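Local coordinates for uncharacterized protein (Streptococcus pneumoniae, PDB 3LFT) that binds L-tryptophan and probably serves as the substrate-binding protein of an ABC transporter, at residues A[83-88]-A[248-253]; A[101-106]-A[261-266]; A[125-130]-A[161-166]. One frame throughout, in Å; residues are numbered along the deposited sequence.

Interaction 1. Residues A[83-88]-A[248-253]; sequences DLPVIM and VQVLKG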
loop_
_atom_site.group_PDB
_atom_site.type_symbol
_atom_site.label_atom_id
_atom_site.label_comp_id
_atom_site.label_asym_id
_atom_site.label_seq_id
_atom_site.Cartn_x
_atom_site.Cartn_y
_atom_site.Cartn_z
ATOM N N ASP A 83 -24.914 1.162 3.921
ATOM C CA ASP A 83 -25.787 1.436 2.746
ATOM C C ASP A 83 -25.228 2.436 1.737
ATOM O O ASP A 83 -25.527 2.317 0.547
ATOM C CB ASP A 83 -27.273 1.713 3.105
ATOM C CG ASP A 83 -27.449 2.786 4.150
ATOM O OD1 ASP A 83 -26.507 3.567 4.388
ATOM O OD2 ASP A 83 -28.553 2.856 4.735
ATOM N N LEU A 84 -24.376 3.362 2.168
ATOM C CA LEU A 84 -23.755 4.310 1.248
ATOM C C LEU A 84 -22.583 3.610 0.536
ATOM O O LEU A 84 -21.807 2.931 1.197
ATOM C CB LEU A 84 -23.250 5.526 2.033
ATOM C CG LEU A 84 -22.703 6.680 1.202
ATOM C CD1 LEU A 84 -23.815 7.374 0.440
ATOM C CD2 LEU A 84 -21.957 7.659 2.101
ATOM N N PRO A 85 -22.419 3.799 -0.792
ATOM C CA PRO A 85 -21.251 3.161 -1.429
ATOM C C PRO A 85 -19.911 3.608 -0.850
ATOM O O PRO A 85 -19.673 4.809 -0.635
ATOM C CB PRO A 85 -21.366 3.597 -2.888
ATOM C CG PRO A 85 -22.827 3.855 -3.101
ATOM C CD PRO A 85 -23.296 4.447 -1.788
ATOM N N VAL A 86 -19.046 2.629 -0.608
ATOM C CA VAL A 86 -17.694 2.840 -0.130
ATOM C C VAL A 86 -16.738 2.291 -1.192
ATOM O O VAL A 86 -16.807 1.123 -1.559
ATOM C CB VAL A 86 -17.464 2.115 1.196
ATOM C CG1 VAL A 86 -15.998 2.248 1.648
ATOM C CG2 VAL A 86 -18.424 2.646 2.282
ATOM N N ILE A 87 -15.864 3.159 -1.688
ATOM C CA ILE A 87 -14.914 2.759 -2.713
ATOM C C ILE A 87 -13.528 2.629 -2.091
ATOM O O ILE A 87 -12.996 3.599 -1.537
ATOM C CB ILE A 87 -14.867 3.786 -3.874
ATOM C CG1 ILE A 87 -16.268 4.111 -4.410
ATOM C CG2 ILE A 87 -13.960 3.278 -4.994
ATOM C CD1 ILE A 87 -17.155 2.928 -4.820
HETATM N N MSE A 88 -12.960 1.431 -2.179
HETATM C CA MSE A 88 -11.613 1.170 -1.727
HETATM C C MSE A 88 -10.596 1.716 -2.725
HETATM O O MSE A 88 -10.676 1.414 -3.923
HETATM C CB MSE A 88 -11.380 -0.338 -1.639
HETATM C CG MSE A 88 -12.336 -1.094 -0.701
HETATM SE SE MSE A 88 -11.995 -3.018 -0.673
HETATM C CE MSE A 88 -12.244 -3.438 -2.548
ATOM N N VAL A 248 -16.633 6.874 -10.775
ATOM C CA VAL A 248 -17.560 7.341 -11.793
ATOM C C VAL A 248 -18.578 6.258 -12.126
ATOM O O VAL A 248 -19.776 6.552 -12.273
ATOM C CB VAL A 248 -16.798 7.815 -13.040
ATOM C CG1 VAL A 248 -17.743 8.078 -14.211
ATOM C CG2 VAL A 248 -16.000 9.078 -12.694
ATOM N N GLN A 249 -18.126 5.007 -12.256
ATOM C CA GLN A 249 -19.060 3.921 -12.536
ATOM C C GLN A 249 -20.178 3.873 -11.486
ATOM O O GLN A 249 -21.355 3.644 -11.827
ATOM C CB GLN A 249 -18.334 2.584 -12.517
ATOM C CG GLN A 249 -17.628 2.139 -13.742
ATOM C CD GLN A 249 -17.168 0.707 -13.533
ATOM O OE1 GLN A 249 -17.923 -0.260 -13.747
ATOM N NE2 GLN A 249 -15.957 0.566 -13.044
ATOM N N VAL A 250 -19.815 4.052 -10.218
ATOM C CA VAL A 250 -20.777 3.997 -9.128
ATOM C C VAL A 250 -21.666 5.236 -9.114
ATOM O O VAL A 250 -22.879 5.115 -8.943
ATOM C CB VAL A 250 -20.100 3.682 -7.763
ATOM C CG1 VAL A 250 -21.131 3.743 -6.622
ATOM C CG2 VAL A 250 -19.439 2.301 -7.810
ATOM N N LEU A 251 -21.102 6.422 -9.372
ATOM C CA LEU A 251 -21.936 7.624 -9.492
ATOM C C LEU A 251 -23.005 7.420 -10.554
ATOM O O LEU A 251 -24.156 7.858 -10.374
ATOM C CB LEU A 251 -21.099 8.864 -9.802
ATOM C CG LEU A 251 -20.172 9.328 -8.688
ATOM C CD1 LEU A 251 -19.257 10.430 -9.188
ATOM C CD2 LEU A 251 -20.951 9.773 -7.454
ATOM N N LYS A 252 -22.610 6.754 -11.646
ATOM C CA LYS A 252 -23.491 6.489 -12.790
ATOM C C LYS A 252 -24.417 5.299 -12.573
ATOM O O LYS A 252 -25.206 4.952 -13.462
ATOM C CB LYS A 252 -22.686 6.318 -14.081
ATOM C CG LYS A 252 -21.992 7.586 -14.518
ATOM C CD LYS A 252 -21.253 7.382 -15.836
ATOM C CE LYS A 252 -20.679 8.713 -16.343
ATOM N NZ LYS A 252 -21.727 9.760 -16.541
ATOM N N GLY A 253 -24.358 4.697 -11.386
ATOM C CA GLY A 253 -25.367 3.693 -11.015
ATOM C C GLY A 253 -24.901 2.275 -10.748
ATOM O O GLY A 253 -25.715 1.417 -10.379
#
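Val-250 sets its two methyl groups over the side chains of Pro-85 and Ile-87, joining the last turn of helix 236-251 to the strand 86-89 beneath it. That strand belongs to the six-stranded parallel sheet of one lobe of the periplasmic-binding-protein fold, and the contact is a small helix-on-sheet seam, entirely apolar. The branches of the valine divide the work. CG1, anti to the backbone N (chi1 175°), lies against the proline ring, where it comes 3.7 Å from Pro-85 CB, the two side chains meeting at a slant. CG2 points to the isoleucine and meets Ile-87 CD1 end to end at 3.8 Å. Ile-87 can offer that methyl because its chain is bent at both torsions (chi1 -51°, chi2 -53°).

Alternation along the strand decides who takes part: Pro-85 and Ile-87 point toward the helix, while Val-86 between them points away and packs on Val-110 of the next strand. Beta-branched residues suit the strand. Pro-85, just before it, has no N-H to give but still joins the sheet through a backbone bond with Val-66, and its rigid ring gives the valine a fixed surface. Ile-87 also reaches Thr-243 and Ile-247 on the same helix, and Val-250 touches Leu-65 of the neighbouring strand, so the helix end spans more than one strand. Just past Val-250 the helix closes in a Schellman motif. Gly-253 adopts a positive phi, which glycine accepts readily, and its N donates to Val-250 O at 2.9 Å.

Interaction 2. Residues A[101-106]-A[261-266]; sequences KDLKKP and VNVFST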
loop_
_atom_site.group_PDB
_atom_site.type_symbol
_atom_site.label_atom_id
_atom_site.label_comp_id
_atom_site.label_asym_id
_atom_site.label_seq_id
_atom_site.Cartn_x
_atom_site.Cartn_y
_atom_site.Cartn_z
ATOM N N LYS A 101 -17.021 -9.926 0.386
ATOM C CA LYS A 101 -17.138 -11.381 0.551
ATOM C C LYS A 101 -16.182 -12.143 -0.372
ATOM O O LYS A 101 -15.541 -13.117 0.040
ATOM C CB LYS A 101 -18.574 -11.854 0.328
ATOM C CG LYS A 101 -18.752 -13.336 0.600
ATOM C CD LYS A 101 -20.202 -13.723 0.702
ATOM C CE LYS A 101 -20.315 -15.219 0.895
ATOM N NZ LYS A 101 -19.690 -15.659 2.175
ATOM N N ASP A 102 -16.128 -11.716 -1.633
ATOM C CA ASP A 102 -15.154 -12.230 -2.597
ATOM C C ASP A 102 -14.914 -11.136 -3.639
ATOM O O ASP A 102 -15.574 -10.074 -3.615
ATOM C CB ASP A 102 -15.513 -13.605 -3.198
ATOM C CG ASP A 102 -16.749 -13.583 -4.071
ATOM O OD1 ASP A 102 -16.857 -12.749 -4.984
ATOM O OD2 ASP A 102 -17.614 -14.468 -3.887
ATOM N N LEU A 103 -13.976 -11.383 -4.539
ATOM C CA LEU A 103 -13.575 -10.334 -5.485
ATOM C C LEU A 103 -14.596 -10.116 -6.567
ATOM O O LEU A 103 -14.642 -9.025 -7.140
ATOM C CB LEU A 103 -12.250 -10.690 -6.130
ATOM C CG LEU A 103 -11.023 -10.818 -5.237
ATOM C CD1 LEU A 103 -9.864 -11.300 -6.114
ATOM C CD2 LEU A 103 -10.688 -9.507 -4.544
ATOM N N LYS A 104 -15.394 -11.127 -6.862
ATOM C CA LYS A 104 -16.326 -11.055 -7.975
ATOM C C LYS A 104 -17.636 -10.397 -7.598
ATOM O O LYS A 104 -18.119 -9.528 -8.316
ATOM C CB LYS A 104 -16.565 -12.454 -8.523
ATOM C CG LYS A 104 -17.580 -12.528 -9.658
ATOM C CD LYS A 104 -17.103 -11.743 -10.894
ATOM C CE LYS A 104 -17.982 -11.948 -12.083
ATOM N NZ LYS A 104 -17.893 -13.321 -12.590
ATOM N N LYS A 105 -18.187 -10.801 -6.463
ATOM C CA LYS A 105 -19.448 -10.253 -5.949
ATOM C C LYS A 105 -19.184 -9.809 -4.504
ATOM O O LYS A 105 -19.379 -10.578 -3.554
ATOM C CB LYS A 105 -20.581 -11.292 -6.021
ATOM N N PRO A 106 -18.731 -8.566 -4.336
ATOM C CA PRO A 106 -18.414 -8.072 -2.997
ATOM C C PRO A 106 -19.562 -8.264 -2.016
ATOM O O PRO A 106 -19.315 -8.563 -0.845
ATOM C CB PRO A 106 -18.063 -6.609 -3.249
ATOM C CG PRO A 106 -17.410 -6.680 -4.617
ATOM C CD PRO A 106 -18.295 -7.629 -5.382
ATOM N N VAL A 261 -14.060 -6.345 -7.796
ATOM C CA VAL A 261 -12.862 -5.650 -7.354
ATOM C C VAL A 261 -11.831 -5.671 -8.497
ATOM O O VAL A 261 -11.692 -6.685 -9.203
ATOM C CB VAL A 261 -12.296 -6.355 -6.110
ATOM C CG1 VAL A 261 -10.985 -5.716 -5.660
ATOM C CG2 VAL A 261 -13.313 -6.267 -4.956
ATOM N N ASN A 262 -11.162 -4.532 -8.688
ATOM C CA ASN A 262 -10.081 -4.426 -9.651
ATOM C C ASN A 262 -8.765 -4.683 -8.917
ATOM O O ASN A 262 -8.307 -3.842 -8.150
ATOM C CB ASN A 262 -10.106 -3.007 -10.260
ATOM C CG ASN A 262 -9.039 -2.801 -11.303
ATOM O OD1 ASN A 262 -8.058 -3.538 -11.334
ATOM N ND2 ASN A 262 -9.179 -1.757 -12.131
ATOM N N VAL A 263 -8.171 -5.845 -9.181
ATOM C CA VAL A 263 -6.923 -6.257 -8.524
ATOM C C VAL A 263 -5.724 -6.025 -9.449
ATOM O O VAL A 263 -5.705 -6.502 -10.594
ATOM C CB VAL A 263 -6.959 -7.756 -8.095
ATOM C CG1 VAL A 263 -5.666 -8.141 -7.355
ATOM C CG2 VAL A 263 -8.164 -8.011 -7.183
ATOM N N PHE A 264 -4.726 -5.316 -8.929
ATOM C CA PHE A 264 -3.407 -5.199 -9.574
ATOM C C PHE A 264 -2.455 -6.127 -8.845
ATOM O O PHE A 264 -2.405 -6.110 -7.602
ATOM C CB PHE A 264 -2.873 -3.767 -9.442
ATOM C CG PHE A 264 -3.557 -2.755 -10.323
ATOM C CD1 PHE A 264 -2.830 -2.106 -11.321
ATOM C CD2 PHE A 264 -4.891 -2.395 -10.128
ATOM C CE1 PHE A 264 -3.430 -1.160 -12.158
ATOM C CE2 PHE A 264 -5.504 -1.434 -10.956
ATOM C CZ PHE A 264 -4.780 -0.813 -11.948
ATOM N N SER A 265 -1.697 -6.932 -9.578
ATOM C CA SER A 265 -0.836 -7.891 -8.890
ATOM C C SER A 265 0.535 -8.085 -9.473
ATOM O O SER A 265 1.360 -8.838 -8.929
ATOM C CB SER A 265 -1.527 -9.251 -8.777
ATOM O OG SER A 265 -1.825 -9.792 -10.055
ATOM N N THR A 266 0.880 -7.452 -10.560
ATOM C CA THR A 266 2.216 -7.926 -10.979
ATOM C C THR A 266 3.407 -7.020 -10.754
ATOM O O THR A 266 4.487 -7.450 -10.295
ATOM C CB THR A 266 2.216 -8.651 -12.275
ATOM O OG1 THR A 266 1.183 -8.119 -13.124
ATOM C CG2 THR A 266 1.847 -10.110 -11.959
#
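The carbonyl O of Leu-103 accepts a hydrogen bond from Val-261 N at 2.8 Å, with an N-H...O angle of 161°. This bond fastens the loop between strands 86-89 and 110-115 to the residue that leads into strand 262-264, an edge strand of the parallel sheet in this binding-protein lobe. Beside the bond, Leu-103 lies across two valines. Both its methyls, CD1 and CD2, meet Val-263 CG2 at 3.9 Å, the chains crossing at about a right angle, and CD2 also reaches Val-261 CB. Val-263 turns CG2 to the leucine, this branch lying opposite the carbonyl carbon, with CG1 opposite the backbone N (chi1 -177°). Val-261 and Val-263 both point toward the loop because they alternate with Asn-262, which turns to helix 236-251. Pro-106 adds a looser touch from its CG to Val-261 CG2 at 4.1 Å.

Within the loop, Asp-102 OD1 forms an Asx motif, receiving the N-H of Lys-105 at 2.8 Å almost straight and that of Lys-104 more weakly. Aspartate suits this place because its short side chain can bend forward to these amides. One directional backbone bond sets the spacing, and non-directional contacts between branched hydrocarbons fill in beside it, on a rim where Leu-103 and Val-263 are largely exposed.

Interaction 3. Residues A[125-130]-A[161-166]; sequences LIKALT and AGLTVE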
loop_
_atom_site.group_PDB
_atom_site.type_symbol
_atom_site.label_atom_id
_atom_site.label_comp_id
_atom_site.label_asym_id
_atom_site.label_seq_id
_atom_site.Cartn_x
_atom_site.Cartn_y
_atom_site.Cartn_z
ATOM N N LEU A 125 13.764 -11.418 -6.626
ATOM C CA LEU A 125 14.682 -10.272 -6.708
ATOM C C LEU A 125 15.736 -10.317 -5.603
ATOM O O LEU A 125 16.920 -10.051 -5.840
ATOM C CB LEU A 125 13.904 -8.960 -6.647
ATOM C CG LEU A 125 14.737 -7.668 -6.805
ATOM C CD1 LEU A 125 15.492 -7.567 -8.121
ATOM C CD2 LEU A 125 13.796 -6.460 -6.630
ATOM N N ILE A 126 15.300 -10.648 -4.388
ATOM C CA ILE A 126 16.237 -10.782 -3.278
ATOM C C ILE A 126 17.304 -11.845 -3.568
ATOM O O ILE A 126 18.499 -11.615 -3.337
ATOM C CB ILE A 126 15.507 -11.094 -1.957
ATOM C CG1 ILE A 126 14.632 -9.888 -1.559
ATOM C CG2 ILE A 126 16.525 -11.434 -0.841
ATOM C CD1 ILE A 126 13.595 -10.204 -0.460
ATOM N N LYS A 127 16.867 -13.000 -4.071
ATOM C CA LYS A 127 17.776 -14.089 -4.432
ATOM C C LYS A 127 18.759 -13.680 -5.528
ATOM O O LYS A 127 19.918 -14.103 -5.507
ATOM C CB LYS A 127 16.982 -15.308 -4.901
ATOM C CG LYS A 127 16.137 -15.969 -3.834
ATOM C CD LYS A 127 16.947 -16.718 -2.782
ATOM C CE LYS A 127 17.652 -17.919 -3.375
ATOM N NZ LYS A 127 18.115 -18.815 -2.278
ATOM N N ALA A 128 18.302 -12.870 -6.484
ATOM C CA ALA A 128 19.138 -12.472 -7.615
ATOM C C ALA A 128 20.096 -11.339 -7.263
ATOM O O ALA A 128 21.268 -11.357 -7.664
ATOM C CB ALA A 128 18.264 -12.073 -8.787
ATOM N N LEU A 129 19.600 -10.364 -6.506
ATOM C CA LEU A 129 20.347 -9.143 -6.262
ATOM C C LEU A 129 21.300 -9.243 -5.071
ATOM O O LEU A 129 22.394 -8.676 -5.087
ATOM C CB LEU A 129 19.361 -7.971 -6.102
ATOM C CG LEU A 129 19.914 -6.556 -5.977
ATOM C CD1 LEU A 129 20.772 -6.171 -7.168
ATOM C CD2 LEU A 129 18.757 -5.586 -5.819
ATOM N N THR A 130 20.868 -9.949 -4.028
ATOM C CA THR A 130 21.690 -10.151 -2.838
ATOM C C THR A 130 21.742 -11.646 -2.526
ATOM O O THR A 130 21.073 -12.127 -1.602
ATOM C CB THR A 130 21.194 -9.340 -1.614
ATOM O OG1 THR A 130 19.785 -9.549 -1.436
ATOM C CG2 THR A 130 21.456 -7.850 -1.809
ATOM N N ALA A 161 12.212 -20.763 -1.404
ATOM C CA ALA A 161 13.427 -20.315 -2.074
ATOM C C ALA A 161 14.660 -20.449 -1.180
ATOM O O ALA A 161 15.757 -20.036 -1.563
ATOM C CB ALA A 161 13.270 -18.880 -2.558
ATOM N N GLY A 162 14.473 -21.022 0.006
ATOM C CA GLY A 162 15.577 -21.320 0.899
ATOM C C GLY A 162 16.014 -20.192 1.804
ATOM O O GLY A 162 17.129 -20.213 2.328
ATOM N N LEU A 163 15.124 -19.223 2.007
ATOM C CA LEU A 163 15.369 -18.114 2.918
ATOM C C LEU A 163 14.589 -18.312 4.211
ATOM O O LEU A 163 13.639 -19.093 4.258
ATOM C CB LEU A 163 14.939 -16.799 2.264
ATOM C CG LEU A 163 15.721 -16.398 1.014
ATOM C CD1 LEU A 163 15.004 -15.284 0.289
ATOM C CD2 LEU A 163 17.134 -15.960 1.387
ATOM N N THR A 164 15.005 -17.619 5.266
ATOM C CA THR A 164 14.270 -17.620 6.531
ATOM C C THR A 164 13.743 -16.215 6.800
ATOM O O THR A 164 14.413 -15.217 6.500
ATOM C CB THR A 164 15.161 -18.089 7.697
ATOM O OG1 THR A 164 15.607 -19.437 7.453
ATOM C CG2 THR A 164 14.402 -18.063 9.034
ATOM N N VAL A 165 12.523 -16.142 7.322
ATOM C CA VAL A 165 11.896 -14.860 7.643
ATOM C C VAL A 165 11.580 -14.858 9.133
ATOM O O VAL A 165 10.928 -15.779 9.651
ATOM C CB VAL A 165 10.601 -14.612 6.845
ATOM C CG1 VAL A 165 9.952 -13.298 7.262
ATOM C CG2 VAL A 165 10.863 -14.621 5.350
ATOM N N GLU A 166 12.118 -13.849 9.811
ATOM C CA GLU A 166 11.791 -13.568 11.206
ATOM C C GLU A 166 10.939 -12.311 11.223
ATOM O O GLU A 166 11.249 -11.326 10.535
ATOM C CB GLU A 166 13.061 -13.351 12.041
ATOM C CG GLU A 166 12.822 -13.183 13.552
ATOM C CD GLU A 166 14.082 -13.383 14.398
ATOM O OE1 GLU A 166 13.957 -13.368 15.642
ATOM O OE2 GLU A 166 15.182 -13.557 13.824
#
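A lysine-to-carbonyl hydrogen bond laid over apolar packing links Lys-127, near the end of helix 119-129, to Ala-161 and Leu-163 in the turn that leads from helix 145-160 to the edge strand 164-170. Lys-127 NZ donates to Ala-161 O at 2.7 Å, approaching nearly along the line of the carbonyl (C=O...N angle 173°). The lysine chain folds to get there. The bend at chi2 (-71°) sets CD 3.9 Å from Leu-163 CD1, as the two side chains run past each other in opposite directions, and the second bend, at chi3 (-67°), swings CE and NZ round to the carbonyl.

The turn belongs to the beta-alpha-beta unit of strand 135-141, helix 145-160 and strand 164-170, in the other lobe of the binding-protein fold. Its helix ends in a Schellman motif at Gly-162, whose positive phi is easy for a residue without a side chain. Ala-161 O lies at this carboxyl end, where the helix dipole would probably strengthen the pull on an ammonium group. Lysine fits the position by combining a long hydrocarbon shaft with a charged tip. Deeper in, Leu-163 packs on Ala-158 and Ile-136, and its CD1 lies 4.3 Å from Ile-126 CG2.

In the fold
Interactions 1 and 2 share one lobe and the same parallel sheet, with centres about 16 Å apart. They meet directly where CE of the selenomethionine Met-88 packs against Val-261 CG2 at 3.9 Å, and helix 236-251 of the first leads along the chain to strand 262-264 of the second. Interaction 3 belongs to the other lobe, its centre about 41 Å from that of interaction 1 and about 28 Å from that of interaction 2, and in sequence it is nested inside the loops that both close. Interactions 1 and 2 stand back from the ligand, the side chains of Ile-87 and Val-263 lying about 13 and 11 Å from the bound tryptophan.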